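Side-chain contacts in importin subunit beta-1 (Saccharomyces cerevisiae, PDB 5OWU), which carries proteins into the nucleus as the importin beta subunit, partnering importin alpha, which recognises the classical nuclear localization signal of the cargo: residues E529-T532 against D533-E537; A540-S543 against T544-D548; T578-A581 against A582-K586. One frame throughout, in Å; residues are numbered along the deposited sequence. Where two conformers were deposited one is given.

Contact 1: residues E529-T532 against D533-E537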
ATOM      1  N   GLU A 529       6.298  13.193 -22.505  1.00 28.89           N
ATOM      2  CA  GLU A 529       6.087  14.144 -21.426  1.00 29.77           C
ATOM      3  C   GLU A 529       7.315  15.016 -21.200  1.00 31.43           C
ATOM      4  O   GLU A 529       7.181  16.168 -20.779  1.00 27.55           O
ATOM      5  CB  GLU A 529       5.670  13.381 -20.173  1.00 38.62           C
ATOM      6  CG  GLU A 529       4.252  12.785 -20.346  1.00 43.92           C
ATOM      7  CD  GLU A 529       3.823  11.861 -19.222  1.00 49.12           C
ATOM      8  OE1 GLU A 529       4.700  11.252 -18.572  1.00 45.75           O
ATOM      9  OE2 GLU A 529       2.594  11.736 -19.003  1.00 48.26           O
ATOM     10  N   TYR A 530       8.505  14.521 -21.537  1.00 31.72           N
ATOM     11  CA  TYR A 530       9.722  15.308 -21.404  1.00 24.90           C
ATOM     12  C   TYR A 530      10.176  15.952 -22.708  1.00 24.07           C
ATOM     13  O   TYR A 530      11.221  16.608 -22.720  1.00 27.63           O
ATOM     14  CB  TYR A 530      10.849  14.436 -20.839  1.00 29.64           C
ATOM     15  CG  TYR A 530      10.689  14.159 -19.361  1.00 28.05           C
ATOM     16  CD1 TYR A 530       9.947  13.075 -18.910  1.00 30.45           C
ATOM     17  CD2 TYR A 530      11.264  15.000 -18.418  1.00 35.31           C
ATOM     18  CE1 TYR A 530       9.792  12.828 -17.552  1.00 31.05           C
ATOM     19  CE2 TYR A 530      11.114  14.765 -17.062  1.00 42.65           C
ATOM     20  CZ  TYR A 530      10.383  13.678 -16.636  1.00 34.82           C
ATOM     21  OH  TYR A 530      10.247  13.445 -15.290  1.00 41.78           O
ATOM     22  N   ALA A 531       9.426  15.804 -23.798  1.00 30.52           N
ATOM     23  CA  ALA A 531       9.886  16.339 -25.076  1.00 29.38           C
ATOM     24  C   ALA A 531       9.961  17.858 -25.020  1.00 30.74           C
ATOM     25  O   ALA A 531       9.135  18.514 -24.385  1.00 30.36           O
ATOM     26  CB  ALA A 531       8.971  15.896 -26.218  1.00 29.46           C
ATOM     27  N   THR A 532      10.979  18.411 -25.669  1.00 33.11           N
ATOM     28  CA  THR A 532      11.165  19.846 -25.801  1.00 33.77           C
ATOM     29  C   THR A 532      10.954  20.244 -27.253  1.00 31.57           C
ATOM     30  O   THR A 532      10.852  19.397 -28.148  1.00 33.89           O
ATOM     31  CB  THR A 532      12.570  20.260 -25.352  1.00 37.74           C
ATOM     32  OG1 THR A 532      13.533  19.614 -26.191  1.00 38.42           O
ATOM     33  CG2 THR A 532      12.819  19.861 -23.910  1.00 41.14           C
ATOM     34  N   ASP A 533      10.918  21.555 -27.496  1.00 29.61           N
ATOM     35  CA  ASP A 533      10.714  22.020 -28.862  1.00 36.78           C
ATOM     36  C   ASP A 533      11.836  21.548 -29.778  1.00 32.74           C
ATOM     37  O   ASP A 533      11.597  21.273 -30.960  1.00 30.09           O
ATOM     38  CB  ASP A 533      10.597  23.543 -28.887  1.00 48.80           C
ATOM     39  CG  ASP A 533       9.285  24.038 -28.287  1.00 49.94           C
ATOM     40  OD1 ASP A 533       8.249  23.348 -28.444  1.00 48.71           O
ATOM     41  OD2 ASP A 533       9.292  25.114 -27.657  1.00 47.50           O
ATOM     42  N   THR A 534      13.051  21.405 -29.241  1.00 27.68           N
ATOM     43  CA  THR A 534      14.187  20.979 -30.050  1.00 34.63           C
ATOM     44  C   THR A 534      13.985  19.590 -30.638  1.00 34.47           C
ATOM     45  O   THR A 534      14.642  19.254 -31.628  1.00 40.51           O
ATOM     46  CB  THR A 534      15.474  21.007 -29.215  1.00 51.32           C
ATOM     47  OG1 THR A 534      15.676  22.324 -28.684  1.00 59.81           O
ATOM     48  CG2 THR A 534      16.685  20.639 -30.061  1.00 51.72           C
ATOM     49  N   VAL A 535      13.102  18.776 -30.057  1.00 32.71           N
ATOM     50  CA  VAL A 535      12.861  17.431 -30.570  1.00 31.17           C
ATOM     51  C   VAL A 535      11.412  17.326 -31.025  1.00 39.85           C
ATOM     52  O   VAL A 535      10.823  16.239 -31.013  1.00 34.27           O
ATOM     53  CB  VAL A 535      13.202  16.350 -29.524  1.00 31.00           C
ATOM     54  CG1 VAL A 535      14.704  16.363 -29.204  1.00 34.65           C
ATOM     55  CG2 VAL A 535      12.394  16.535 -28.257  1.00 42.37           C
ATOM     56  N   ALA A 536      10.838  18.454 -31.456  1.00 36.02           N
ATOM     57  CA  ALA A 536       9.455  18.440 -31.931  1.00 42.34           C
ATOM     58  C   ALA A 536       9.220  17.312 -32.933  1.00 44.49           C
ATOM     59  O   ALA A 536       8.216  16.595 -32.848  1.00 40.39           O
ATOM     60  CB  ALA A 536       9.103  19.790 -32.553  1.00 44.74           C
ATOM     61  N   GLU A 537      10.154  17.113 -33.868  1.00 40.89           N
ATOM     62  CA  GLU A 537       9.947  16.092 -34.888  1.00 35.67           C
ATOM     63  C   GLU A 537       9.708  14.724 -34.261  1.00 44.57           C
ATOM     64  O   GLU A 537       8.801  13.996 -34.683  1.00 41.66           O
ATOM     65  CB  GLU A 537      11.133  16.042 -35.854  1.00 41.46           C
ATOM     66  CG  GLU A 537      10.811  15.306 -37.157  1.00 58.09           C
ATOM     67  CD  GLU A 537      11.936  15.365 -38.178  1.00 64.59           C
ATOM     68  OE1 GLU A 537      13.012  14.782 -37.922  1.00 69.68           O
ATOM     69  OE2 GLU A 537      11.743  16.000 -39.239  1.00 59.35           O
TER
HETATM   70  O   HOH W   1      15.934  20.680 -25.640  1.00 44.80           O
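T532 and V535 join backbone to backbone in the short connection between HEAT repeats 12 and 13, where the chain leaves helix 516-530, makes a single 3-10 turn at D533-T534 and enters helix 536-553 with V535 at the N-cap position. One hydrogen bond crosses here: V535 N donates to T532 O over 3.0 Å. It is somewhat bent, 153° at the hydrogen, and the donor stands well above the carbonyl plane, 55° out of it. Within the turn, A536 N donates in the same i to i+3 spacing to D533 O.

The one apolar pair is V535 CG2 with A531 CB, 4.0 Å apart. That methyl lies between its own backbone N and carbonyl carbon, a branch position that folds it back over the preceding chain, and V535 CG2 also comes 3.3 Å from T532 O. Y493 and Y496 touch V535 as well, which is buried although the turn around it is at the surface.

A water lies between the hydroxyls of T532 and T534. T532 OG1, placed between N and C by chi1 61°, sits 2.7 Å from the water oxygen; the water's approach to T534 OG1, at 3.5 Å, is weak.

Contact 2: residues A540-S543 against T544-D548; sequences ASIS and TFVMD
S543 and M547, one turn apart, make the closest side-chain approach of this segment pair. M547, bent at its last torsion (chi3 -55°), curls its methyl back so that CE comes 3.4 Å from S543 OG and also 3.7 Å from S543 O. The sulfur stays farther off, with M547 SD 4.1 Å from S543 OG, so the methyl and not the sulfur does the touching. On the buried flank I542 and V546 meet through single methyls, CG2 of I542 to CG1 of V546 at 4.3 Å, while V546 CG2 leans on the carbonyl oxygens of the turn below, 3.2 Å from S543 O. F545 sends its ring away from these residues; the I542 carbonyl oxygen lies at the ring edge, near its plane.

All of this rides on regular alpha-helix, the first helix of HEAT repeat 13. Its i to i+4 bonds run from T544 N to A540 O, F545 N to S541 O, V546 N to I542 O and M547 N to S543 O, the last being nearly straight at 171°. V546 N also makes a weak second hydrogen bond, to S543 O.

The tight side faces other helices: I542 and V546 reach V579, S543 reaches V583, M547 reaches L580, and F545 packs on L524, I504 and A507. By contrast, A540 and T544 lie on the exposed side. There the A540 carbonyl oxygen already takes the T544 amide, with T544 N 2.9 Å from A540 O, and T544 OG1 hovers 3.4 Å from A540 O in a weak and unsettled bond.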
ATOM      1  N   ALA A 540       6.287  14.405 -33.135  1.00 35.60           N
ATOM      2  CA  ALA A 540       5.435  14.098 -34.276  1.00 37.27           C
ATOM      3  C   ALA A 540       5.515  12.619 -34.616  1.00 32.82           C
ATOM      4  O   ALA A 540       4.483  11.967 -34.833  1.00 37.55           O
ATOM      5  CB  ALA A 540       5.825  14.962 -35.478  1.00 37.66           C
ATOM      6  N   SER A 541       6.727  12.047 -34.593  1.00 33.28           N
ATOM      7  CA  SER A 541       6.865  10.640 -34.944  1.00 30.57           C
ATOM      8  C   SER A 541       6.033   9.767 -34.019  1.00 34.79           C
ATOM      9  O   SER A 541       5.406   8.800 -34.469  1.00 31.25           O
ATOM     10  CB  SER A 541       8.337  10.215 -34.910  1.00 30.78           C
ATOM     11  OG  SER A 541       9.055  10.861 -35.941  1.00 50.71           O
ATOM     12  N   ILE A 542       6.001  10.095 -32.723  1.00 34.93           N
ATOM     13  CA  ILE A 542       5.210   9.296 -31.792  1.00 30.98           C
ATOM     14  C   ILE A 542       3.733   9.428 -32.131  1.00 29.16           C
ATOM     15  O   ILE A 542       3.000   8.432 -32.221  1.00 30.26           O
ATOM     16  CB  ILE A 542       5.497   9.712 -30.335  1.00 31.71           C
ATOM     17  CG1 ILE A 542       6.967   9.463 -29.988  1.00 33.80           C
ATOM     18  CG2 ILE A 542       4.598   8.939 -29.369  1.00 29.50           C
ATOM     19  CD1 ILE A 542       7.394  10.062 -28.653  1.00 38.90           C
ATOM     20  N   SER A 543       3.285  10.661 -32.372  1.00 30.83           N
ATOM     21  CA  SER A 543       1.868  10.889 -32.632  1.00 36.87           C
ATOM     22  C   SER A 543       1.412  10.058 -33.825  1.00 34.41           C
ATOM     23  O   SER A 543       0.506   9.219 -33.716  1.00 31.95           O
ATOM     24  CB  SER A 543       1.627  12.379 -32.867  1.00 37.35           C
ATOM     25  OG  SER A 543       0.288  12.622 -33.257  1.00 44.47           O
ATOM     26  N   THR A 544       2.095  10.242 -34.962  1.00 36.40           N
ATOM     27  CA  THR A 544       1.823   9.451 -36.157  1.00 40.76           C
ATOM     28  C   THR A 544       1.792   7.968 -35.836  1.00 35.22           C
ATOM     29  O   THR A 544       0.886   7.246 -36.273  1.00 34.85           O
ATOM     30  CB  THR A 544       2.888   9.742 -37.221  1.00 42.81           C
ATOM     31  OG1 THR A 544       2.801  11.110 -37.621  1.00 41.13           O
ATOM     32  CG2 THR A 544       2.717   8.853 -38.453  1.00 43.14           C
ATOM     33  N   PHE A 545       2.764   7.496 -35.050  1.00 33.93           N
ATOM     34  CA  PHE A 545       2.855   6.067 -34.789  1.00 27.31           C
ATOM     35  C   PHE A 545       1.633   5.573 -34.030  1.00 31.58           C
ATOM     36  O   PHE A 545       1.054   4.535 -34.376  1.00 34.40           O
ATOM     37  CB  PHE A 545       4.134   5.740 -34.014  1.00 34.45           C
ATOM     38  CG  PHE A 545       4.099   4.389 -33.347  1.00 26.20           C
ATOM     39  CD1 PHE A 545       4.239   3.229 -34.090  1.00 33.04           C
ATOM     40  CD2 PHE A 545       3.902   4.280 -31.985  1.00 31.37           C
ATOM     41  CE1 PHE A 545       4.196   1.988 -33.476  1.00 35.45           C
ATOM     42  CE2 PHE A 545       3.863   3.044 -31.370  1.00 28.71           C
ATOM     43  CZ  PHE A 545       4.004   1.904 -32.106  1.00 31.81           C
ATOM     44  N   VAL A 546       1.205   6.306 -32.998  1.00 33.76           N
ATOM     45  CA  VAL A 546       0.175   5.737 -32.136  1.00 30.33           C
ATOM     46  C   VAL A 546      -1.178   5.779 -32.836  1.00 30.26           C
ATOM     47  O   VAL A 546      -1.920   4.790 -32.839  1.00 39.90           O
ATOM     48  CB  VAL A 546       0.150   6.438 -30.762  1.00 28.52           C
ATOM     49  CG1 VAL A 546       1.448   6.141 -30.003  1.00 29.91           C
ATOM     50  CG2 VAL A 546      -0.091   7.942 -30.895  1.00 39.19           C
ATOM     51  N   MET A 547      -1.492   6.895 -33.495  1.00 37.29           N
ATOM     52  CA  MET A 547      -2.740   6.982 -34.248  1.00 32.50           C
ATOM     53  C   MET A 547      -2.828   5.849 -35.264  1.00 38.74           C
ATOM     54  O   MET A 547      -3.742   5.015 -35.210  1.00 39.89           O
ATOM     55  CB  MET A 547      -2.849   8.360 -34.907  1.00 30.58           C
ATOM     56  CG  MET A 547      -3.023   9.469 -33.867  1.00 35.15           C
ATOM     57  SD  MET A 547      -3.308  11.142 -34.474  1.00 42.51           S
ATOM     58  CE  MET A 547      -1.901  11.404 -35.555  1.00 51.44           C
ATOM     59  N   ASP A 548      -1.846   5.768 -36.169  1.00 39.49           N
ATOM     60  CA  ASP A 548      -1.790   4.652 -37.107  0.59 38.92           C
ATOM     61  C   ASP A 548      -1.911   3.321 -36.371  1.00 38.20           C
ATOM     62  O   ASP A 548      -2.679   2.437 -36.773  1.00 37.17           O
ATOM     63  CB  ASP A 548      -0.487   4.710 -37.909  0.59 39.62           C
ATOM     64  CG  ASP A 548      -0.377   5.964 -38.773  0.59 42.42           C
ATOM     65  OD1 ASP A 548      -1.160   6.915 -38.567  0.59 44.68           O
ATOM     66  OD2 ASP A 548       0.512   6.003 -39.653  0.59 43.51           O
TER

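Contact 3: residues T578-A581 against A582-K586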
ATOM      1  N   THR A 578      -3.278   5.183 -23.889  1.00 28.10           N
ATOM      2  CA  THR A 578      -2.559   5.955 -22.874  1.00 32.23           C
ATOM      3  C   THR A 578      -1.539   6.886 -23.525  1.00 32.26           C
ATOM      4  O   THR A 578      -1.511   8.101 -23.249  1.00 30.38           O
ATOM      5  CB  THR A 578      -1.891   4.997 -21.884  1.00 34.12           C
ATOM      6  OG1 THR A 578      -2.896   4.168 -21.279  1.00 31.31           O
ATOM      7  CG2 THR A 578      -1.136   5.757 -20.783  1.00 35.50           C
ATOM      8  N   VAL A 579      -0.707   6.344 -24.421  1.00 30.82           N
ATOM      9  CA  VAL A 579       0.256   7.211 -25.104  1.00 28.25           C
ATOM     10  C   VAL A 579      -0.469   8.285 -25.904  1.00 31.87           C
ATOM     11  O   VAL A 579      -0.036   9.440 -25.949  1.00 32.99           O
ATOM     12  CB  VAL A 579       1.199   6.396 -26.005  1.00 27.36           C
ATOM     13  CG1 VAL A 579       2.227   7.322 -26.664  1.00 32.09           C
ATOM     14  CG2 VAL A 579       1.901   5.321 -25.208  1.00 29.08           C
ATOM     15  N   LEU A 580      -1.566   7.916 -26.566  1.00 27.83           N
ATOM     16  CA  LEU A 580      -2.302   8.866 -27.397  1.00 33.26           C
ATOM     17  C   LEU A 580      -2.859  10.006 -26.559  1.00 25.14           C
ATOM     18  O   LEU A 580      -2.815  11.171 -26.971  1.00 30.83           O
ATOM     19  CB  LEU A 580      -3.426   8.141 -28.140  1.00 32.74           C
ATOM     20  CG  LEU A 580      -4.361   8.977 -29.022  1.00 38.67           C
ATOM     21  CD1 LEU A 580      -3.592   9.724 -30.097  1.00 37.72           C
ATOM     22  CD2 LEU A 580      -5.422   8.082 -29.654  1.00 30.71           C
ATOM     23  N   ALA A 581      -3.384   9.695 -25.375  1.00 26.81           N
ATOM     24  CA  ALA A 581      -3.848  10.749 -24.486  1.00 28.32           C
ATOM     25  C   ALA A 581      -2.708  11.687 -24.125  1.00 32.73           C
ATOM     26  O   ALA A 581      -2.878  12.916 -24.130  1.00 30.16           O
ATOM     27  CB  ALA A 581      -4.474  10.146 -23.229  1.00 30.85           C
ATOM     28  N   ALA A 582      -1.523  11.129 -23.828  1.00 33.32           N
ATOM     29  CA  ALA A 582      -0.384  11.995 -23.520  1.00 34.51           C
ATOM     30  C   ALA A 582      -0.006  12.866 -24.717  1.00 30.46           C
ATOM     31  O   ALA A 582       0.320  14.049 -24.557  1.00 29.24           O
ATOM     32  CB  ALA A 582       0.818  11.163 -23.064  1.00 32.94           C
ATOM     33  N   VAL A 583      -0.037  12.297 -25.924  1.00 28.41           N
ATOM     34  CA  VAL A 583       0.287  13.058 -27.130  1.00 28.34           C
ATOM     35  C   VAL A 583      -0.696  14.212 -27.304  1.00 30.76           C
ATOM     36  O   VAL A 583      -0.304  15.356 -27.564  1.00 30.35           O
ATOM     37  CB  VAL A 583       0.287  12.129 -28.360  1.00 30.57           C
ATOM     38  CG1 VAL A 583       0.309  12.925 -29.667  1.00 34.87           C
ATOM     39  CG2 VAL A 583       1.481  11.186 -28.313  1.00 37.50           C
ATOM     40  N   ILE A 584      -1.986  13.926 -27.147  1.00 33.94           N
ATOM     41  CA  ILE A 584      -3.012  14.948 -27.350  1.00 27.45           C
ATOM     42  C   ILE A 584      -2.820  16.083 -26.354  1.00 37.84           C
ATOM     43  O   ILE A 584      -2.860  17.265 -26.713  1.00 37.46           O
ATOM     44  CB  ILE A 584      -4.411  14.323 -27.233  1.00 33.36           C
ATOM     45  CG1 ILE A 584      -4.673  13.408 -28.429  1.00 34.62           C
ATOM     46  CG2 ILE A 584      -5.498  15.413 -27.112  1.00 34.98           C
ATOM     47  CD1 ILE A 584      -5.834  12.446 -28.230  1.00 35.43           C
ATOM     48  N   ARG A 585      -2.593  15.740 -25.085  1.00 30.61           N
ATOM     49  CA  ARG A 585      -2.424  16.783 -24.081  1.00 37.24           C
ATOM     50  C   ARG A 585      -1.146  17.583 -24.302  1.00 42.42           C
ATOM     51  O   ARG A 585      -1.118  18.792 -24.047  1.00 39.76           O
ATOM     52  CB  ARG A 585      -2.432  16.171 -22.681  1.00 41.68           C
ATOM     53  CG  ARG A 585      -3.819  15.822 -22.198  1.00 34.82           C
ATOM     54  CD  ARG A 585      -3.893  15.818 -20.683  1.00 39.46           C
ATOM     55  NE  ARG A 585      -5.058  15.071 -20.222  1.00 44.42           N
ATOM     56  CZ  ARG A 585      -6.235  15.608 -19.922  1.00 44.05           C
ATOM     57  NH1 ARG A 585      -6.421  16.916 -20.011  1.00 45.21           N
ATOM     58  NH2 ARG A 585      -7.227  14.827 -19.521  1.00 45.95           N
ATOM     59  N   LYS A 586      -0.076  16.939 -24.770  1.00 43.25           N
ATOM     60  CA  LYS A 586       1.206  17.636 -24.829  1.00 39.88           C
ATOM     61  C   LYS A 586       1.235  18.695 -25.927  1.00 45.18           C
ATOM     62  O   LYS A 586       1.887  19.732 -25.766  1.00 48.24           O
ATOM     63  CB  LYS A 586       2.348  16.639 -25.035  1.00 36.62           C
ATOM     64  CG  LYS A 586       3.738  17.249 -24.884  1.00 51.81           C
ATOM     65  CD  LYS A 586       4.014  17.644 -23.437  1.00 48.28           C
ATOM     66  CE  LYS A 586       5.240  18.529 -23.320  1.00 60.90           C
ATOM     67  NZ  LYS A 586       6.477  17.838 -23.760  1.00 54.53           N
TER
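L580 and I584 are the main apolar pair on this turn of helix 563-586, the second helix of HEAT repeat 13, and I584 is the side chain to follow. Its CB stands 3.5 Å from L580 O, the carbonyl that also receives the I584 amide. CG1, directed back along the helix beside the residue's own N (chi1 -70°), comes closer still, 3.3 Å from L580 O. An extended second torsion (chi2 164°) then carries CD1, still 3.5 Å from L580 O, on to the leucine side chain, where it lies 3.9 Å from L580 CG and 4.0 Å from L580 CD1. The two chains cross obliquely, with the isoleucine tip laid against the CG-CD1 arm of the leucine. L580 meets it there because its CG is opposite the backbone N and chi2 (58°) turns CD1 toward the next turn.

On another face V579 CG1 faces V583 CG2 at 4.3 Å, a looser touch, and V583 CG2 rests on V579 O. The backbone beneath is regular: A582, V583, I584 and R585 donate to the carbonyls four residues back, with V583 N 2.9 Å from V579 O. R585 runs its CB and CG past A581 O and then extends away to a salt bridge with D665.

Four helices pack against this turn: V579, A582 and V583 meet helix 516-530; V579, L580 and V583 meet helix 536-553; L580 and I584 meet helix 595-607; and I584 and R585 meet helix 615-629.

Along the chain the three contacts come in series: contact 1 is the connection from HEAT repeat 12 into repeat 13, contact 2 lies on helix 536-553, and contact 3 on the partner helix 563-586. Contact 1 is about 14 Å, centre to centre, from each of the others; contacts 2 and 3 are about 10 Å apart. The last two pack directly, with S543 CB 3.5 Å from V583 CG1, and form part of the interface between the two helices of HEAT repeat 13. K586 NZ, at the end of helix 563-586, probably hydrogen-bonds to A531 O at 2.8 Å, tying the repeat back to the connection that precedes it in the solenoid.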